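Local coordinates for uncharacterized protein (Porphyromonas gingivalis, PDB 2QSV) that is of unknown function but may have cysteine-type peptidase activity, this piece being the C-terminal part of a longer protein, at residues Val155-Asp167 with Thr177-Lys189. Residues are numbered along the deposited sequence; the frame is centred on the assembly and turned at random.
Sequences VTTRNPALTAVPD and TLLRIAVDPQVMK. With NA (sodium ion), chain C.
The edge of the Arg180 guanidinium meets the Asp167 carboxylate, and Leu178 CD1 lies over one guanidinium face, toward the rim. The grip is side-on. Arg180 NE gives a straight bond to Asp167 OD1 (3.1 Å, 171°), in the guanidinium plane. Arg180 NH2 reaches the syn lone pair of Asp167 OD2 at 2.9 Å, as a salt bridge. The two groups are not coplanar: their planes are 49° apart, and OD2 lies tilted from the guanidinium plane. Arg180 CB and CG lie beside Val165 O, and the bend at chi2 (-75°) brings NE and NH2 to the acid. A water also bonds to OD2 and accepts from Leu178 N.

Strands 162-166 and 177-183 run antiparallel. Thr163 with Ala182 and Val165 with Arg180 are hydrogen-bonded pairs. Asp167 N to Leu178 O (2.8 Å) and Asp184 N to Ala161 O (2.9 Å) extend the ladder at its two ends. On the face with Leu162, Ala164 and Pro166, Leu162 CD1 packs 3.7 Å from Ile181 CG2 and also touches Val183 CG2. Leu179 CD1 sits against Ala164 CB, Pro166 and Val155 CG1. It gets there with CG anti to the backbone N. Ala161 CB fits against CG of Met188, which is selenomethionine, at 3.6 Å, and Val187 CG1 packs on Pro160.

The 159-162 turn is type I. Asn159 OD1 takes Ala161 N in an Asx turn. Sodium is bound by Thr157 OG1, Asn159 O, Leu162 O and three waters. The ion thus bridges Thr157 and Asn159 to Leu162, at the start of strand 162-166.

Within this Ig-like domain, strand 162-166 is the outermost strand of its four-stranded antiparallel sheet. Strand 136-144 pairs with the other edge of 176-183. Val155 and Ile181 both touch Ile200 of strand 195-204, which belongs to the second sheet.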
loop_
_atom_site.group_PDB
_atom_site.type_symbol
_atom_site.label_atom_id
_atom_site.label_comp_id
_atom_site.label_asym_id
_atom_site.label_seq_id
_atom_site.Cartn_x
_atom_site.Cartn_y
_atom_site.Cartn_z
ATOM N N VAL A 155 8.188 -3.498 -4.523
ATOM C CA VAL A 155 8.470 -2.189 -5.057
ATOM C C VAL A 155 7.117 -1.720 -5.563
ATOM O O VAL A 155 6.590 -2.280 -6.513
ATOM C CB VAL A 155 9.527 -2.183 -6.218
ATOM C CG1 VAL A 155 9.618 -0.793 -6.821
ATOM C CG2 VAL A 155 10.980 -2.621 -5.717
ATOM N N THR A 156 6.535 -0.729 -4.895
ATOM C CA THR A 156 5.173 -0.326 -5.220
ATOM C C THR A 156 5.034 1.187 -5.517
ATOM O O THR A 156 5.752 2.034 -4.953
ATOM C CB THR A 156 4.140 -0.827 -4.165
ATOM O OG1 THR A 156 4.594 -0.527 -2.860
ATOM C CG2 THR A 156 3.893 -2.383 -4.253
ATOM N N THR A 157 4.148 1.490 -6.456
ATOM C CA THR A 157 3.771 2.856 -6.750
ATOM C C THR A 157 2.218 3.010 -6.577
ATOM O O THR A 157 1.442 2.059 -6.813
ATOM C CB THR A 157 4.273 3.299 -8.163
ATOM O OG1 THR A 157 3.763 2.403 -9.144
ATOM C CG2 THR A 157 5.841 3.277 -8.255
ATOM N N ARG A 158 1.778 4.170 -6.144
ATOM C CA ARG A 158 0.332 4.428 -6.027
ATOM C C ARG A 158 -0.165 5.332 -7.188
ATOM O O ARG A 158 -1.290 5.211 -7.636
ATOM C CB ARG A 158 -0.020 5.068 -4.660
ATOM C CG ARG A 158 0.383 4.256 -3.403
ATOM C CD ARG A 158 -0.239 2.859 -3.344
ATOM N NE ARG A 158 -0.022 2.187 -2.042
ATOM C CZ ARG A 158 0.050 0.860 -1.841
ATOM N NH1 ARG A 158 -0.047 0.011 -2.868
ATOM N NH2 ARG A 158 0.228 0.375 -0.595
ATOM N N ASN A 159 0.682 6.210 -7.683
ATOM C CA ASN A 159 0.314 7.079 -8.780
ATOM C C ASN A 159 0.247 6.322 -10.112
ATOM O O ASN A 159 1.221 5.623 -10.482
ATOM C CB ASN A 159 1.298 8.249 -8.823
ATOM C CG ASN A 159 0.838 9.376 -9.720
ATOM O OD1 ASN A 159 0.614 9.194 -10.923
ATOM N ND2 ASN A 159 0.705 10.547 -9.137
ATOM N N PRO A 160 -0.910 6.447 -10.842
ATOM C CA PRO A 160 -1.143 5.747 -12.085
ATOM C C PRO A 160 -0.254 6.198 -13.248
ATOM O O PRO A 160 -0.205 5.507 -14.249
ATOM C CB PRO A 160 -2.636 6.054 -12.395
ATOM C CG PRO A 160 -2.863 7.370 -11.778
ATOM C CD PRO A 160 -2.095 7.292 -10.479
ATOM N N ALA A 161 0.409 7.339 -13.137
ATOM C CA ALA A 161 1.331 7.789 -14.187
ATOM C C ALA A 161 2.763 7.223 -13.993
ATOM O O ALA A 161 3.608 7.386 -14.861
ATOM C CB ALA A 161 1.393 9.309 -14.226
ATOM N N LEU A 162 3.006 6.583 -12.853
ATOM C CA LEU A 162 4.361 6.177 -12.417
ATOM C C LEU A 162 4.473 4.660 -12.276
ATOM O O LEU A 162 3.666 4.047 -11.569
ATOM C CB LEU A 162 4.701 6.827 -11.074
ATOM C CG LEU A 162 6.044 6.469 -10.373
ATOM C CD1 LEU A 162 7.300 6.870 -11.147
ATOM C CD2 LEU A 162 6.089 7.099 -8.999
ATOM N N THR A 163 5.465 4.068 -12.943
ATOM C CA THR A 163 5.805 2.657 -12.718
ATOM C C THR A 163 7.283 2.484 -12.367
ATOM O O THR A 163 8.091 3.326 -12.709
ATOM C CB THR A 163 5.474 1.749 -13.925
ATOM O OG1 THR A 163 6.157 2.230 -15.085
ATOM C CG2 THR A 163 3.959 1.712 -14.183
ATOM N N ALA A 164 7.604 1.433 -11.608
ATOM C CA ALA A 164 9.001 1.169 -11.193
ATOM C C ALA A 164 9.190 -0.312 -10.992
ATOM O O ALA A 164 8.510 -0.919 -10.152
ATOM C CB ALA A 164 9.371 1.955 -9.916
ATOM N N VAL A 165 10.128 -0.893 -11.767
ATOM C CA VAL A 165 10.416 -2.322 -11.733
ATOM C C VAL A 165 11.935 -2.557 -11.597
ATOM O O VAL A 165 12.691 -2.065 -12.407
ATOM C CB VAL A 165 9.934 -3.011 -13.017
ATOM C CG1 VAL A 165 10.007 -4.580 -12.843
ATOM C CG2 VAL A 165 8.505 -2.565 -13.362
ATOM N N PRO A 166 12.375 -3.298 -10.551
ATOM C CA PRO A 166 13.829 -3.532 -10.467
ATOM C C PRO A 166 14.255 -4.679 -11.423
ATOM O O PRO A 166 13.482 -5.608 -11.646
ATOM C CB PRO A 166 14.031 -3.912 -8.994
ATOM C CG PRO A 166 12.747 -4.697 -8.663
ATOM C CD PRO A 166 11.643 -3.938 -9.435
ATOM N N ASP A 167 15.468 -4.609 -11.982
ATOM C CA ASP A 167 15.946 -5.706 -12.871
ATOM C C ASP A 167 16.106 -7.009 -12.078
ATOM O O ASP A 167 15.780 -8.062 -12.573
ATOM C CB ASP A 167 17.256 -5.343 -13.527
ATOM C CG ASP A 167 17.083 -4.438 -14.716
ATOM O OD1 ASP A 167 15.918 -4.204 -15.114
ATOM O OD2 ASP A 167 18.127 -3.974 -15.270
ATOM N N THR A 177 21.692 -3.185 -8.913
ATOM C CA THR A 177 20.700 -3.485 -9.946
ATOM C C THR A 177 20.082 -2.145 -10.386
ATOM O O THR A 177 20.204 -1.140 -9.687
ATOM C CB THR A 177 19.665 -4.544 -9.493
ATOM O OG1 THR A 177 18.957 -5.020 -10.624
ATOM C CG2 THR A 177 18.606 -4.015 -8.443
ATOM N N LEU A 178 19.467 -2.112 -11.550
ATOM C CA LEU A 178 18.747 -0.895 -11.954
ATOM C C LEU A 178 17.273 -1.019 -11.589
ATOM O O LEU A 178 16.659 -2.078 -11.764
ATOM C CB LEU A 178 18.905 -0.673 -13.463
ATOM C CG LEU A 178 20.303 -0.223 -13.836
ATOM C CD1 LEU A 178 20.419 0.005 -15.325
ATOM C CD2 LEU A 178 20.618 1.033 -13.087
ATOM N N LEU A 179 16.749 0.059 -11.017
ATOM C CA LEU A 179 15.301 0.281 -10.874
ATOM C C LEU A 179 14.846 1.022 -12.099
ATOM O O LEU A 179 15.279 2.130 -12.336
ATOM C CB LEU A 179 15.011 1.107 -9.611
ATOM C CG LEU A 179 13.525 1.348 -9.248
ATOM C CD1 LEU A 179 12.796 0.051 -8.969
ATOM C CD2 LEU A 179 13.505 2.280 -8.038
ATOM N N ARG A 180 14.029 0.407 -12.947
ATOM C CA ARG A 180 13.652 1.112 -14.175
ATOM C C ARG A 180 12.340 1.861 -13.897
ATOM O O ARG A 180 11.370 1.249 -13.590
ATOM C CB ARG A 180 13.358 0.140 -15.320
ATOM C CG ARG A 180 14.431 -0.933 -15.528
ATOM C CD ARG A 180 15.610 -0.399 -16.152
ATOM N NE ARG A 180 16.529 -1.488 -16.541
ATOM C CZ ARG A 180 17.562 -1.299 -17.358
ATOM N NH1 ARG A 180 17.741 -0.096 -17.875
ATOM N NH2 ARG A 180 18.415 -2.285 -17.649
ATOM N N ILE A 181 12.341 3.167 -14.091
ATOM C CA ILE A 181 11.218 4.042 -13.765
ATOM C C ILE A 181 10.681 4.597 -15.100
ATOM O O ILE A 181 11.444 4.871 -16.036
ATOM C CB ILE A 181 11.704 5.160 -12.814
ATOM C CG1 ILE A 181 12.128 4.516 -11.487
ATOM C CG2 ILE A 181 10.634 6.304 -12.604
ATOM C CD1 ILE A 181 13.114 5.344 -10.689
ATOM N N ALA A 182 9.356 4.675 -15.213
ATOM C CA ALA A 182 8.728 5.356 -16.359
ATOM C C ALA A 182 7.562 6.252 -15.884
ATOM O O ALA A 182 6.780 5.840 -15.002
ATOM C CB ALA A 182 8.270 4.346 -17.423
ATOM N N VAL A 183 7.514 7.486 -16.387
ATOM C CA VAL A 183 6.396 8.417 -16.116
ATOM C C VAL A 183 5.635 8.668 -17.430
ATOM O O VAL A 183 6.256 8.958 -18.449
ATOM C CB VAL A 183 6.837 9.728 -15.416
ATOM C CG1 VAL A 183 5.651 10.805 -15.341
ATOM C CG2 VAL A 183 7.339 9.417 -14.032
ATOM N N ASP A 184 4.306 8.485 -17.397
ATOM C CA ASP A 184 3.435 8.620 -18.567
ATOM C C ASP A 184 2.702 9.974 -18.488
ATOM O O ASP A 184 1.739 10.115 -17.714
ATOM C CB ASP A 184 2.438 7.446 -18.634
ATOM C CG ASP A 184 1.718 7.310 -20.021
ATOM O OD1 ASP A 184 1.640 8.278 -20.821
ATOM O OD2 ASP A 184 1.199 6.203 -20.295
ATOM N N PRO A 185 3.171 10.979 -19.262
ATOM C CA PRO A 185 2.549 12.305 -19.237
ATOM C C PRO A 185 1.101 12.305 -19.785
ATOM O O PRO A 185 0.345 13.211 -19.451
ATOM C CB PRO A 185 3.449 13.146 -20.157
ATOM C CG PRO A 185 4.055 12.171 -21.062
ATOM C CD PRO A 185 4.249 10.908 -20.262
ATOM N N GLN A 186 0.770 11.346 -20.647
ATOM C CA GLN A 186 -0.605 11.186 -21.153
ATOM C C GLN A 186 -1.599 10.784 -20.060
ATOM O O GLN A 186 -2.788 11.180 -20.120
ATOM C CB GLN A 186 -0.671 10.199 -22.330
ATOM C CG GLN A 186 0.235 10.591 -23.504
ATOM C CD GLN A 186 0.152 12.089 -23.897
ATOM O OE1 GLN A 186 -0.923 12.612 -24.174
ATOM N NE2 GLN A 186 1.300 12.765 -23.943
ATOM N N VAL A 187 -1.118 10.028 -19.063
ATOM C CA VAL A 187 -1.928 9.645 -17.920
ATOM C C VAL A 187 -2.116 10.868 -17.072
ATOM O O VAL A 187 -3.229 11.133 -16.640
ATOM C CB VAL A 187 -1.330 8.426 -17.099
ATOM C CG1 VAL A 187 -2.074 8.199 -15.781
ATOM C CG2 VAL A 187 -1.374 7.166 -17.930
HETATM N N MSE A 188 -1.047 11.633 -16.852
HETATM C CA MSE A 188 -1.126 12.875 -16.079
HETATM C C MSE A 188 -2.116 13.879 -16.705
HETATM O O MSE A 188 -2.880 14.539 -15.992
HETATM C CB MSE A 188 0.248 13.544 -15.968
HETATM C CG MSE A 188 1.331 12.684 -15.334
HETATM SE SE MSE A 188 3.095 13.518 -15.518
HETATM C CE MSE A 188 2.827 15.340 -14.853
ATOM N N LYS A 189 -2.082 13.999 -18.031
ATOM C CA LYS A 189 -3.020 14.856 -18.737
ATOM C C LYS A 189 -4.461 14.345 -18.580
ATOM O O LYS A 189 -5.317 15.076 -18.080
ATOM C CB LYS A 189 -2.623 15.027 -20.201
ATOM C CG LYS A 189 -1.647 16.152 -20.404
ATOM C CD LYS A 189 -1.226 16.297 -21.840
ATOM C CE LYS A 189 -0.394 15.125 -22.280
ATOM N NZ LYS A 189 0.538 15.512 -23.377
HETATM NA NA NA C . 1.304 3.028 -10.418
HETATM O O HOH W 1 -0.979 2.429 -9.505
HETATM O O HOH W 2 4.524 4.787 -16.271
HETATM O O HOH W 3 20.421 -3.985 -13.820
HETATM O O HOH W 4 1.311 2.236 -12.350
HETATM O O HOH W 5 2.180 0.593 -10.403
#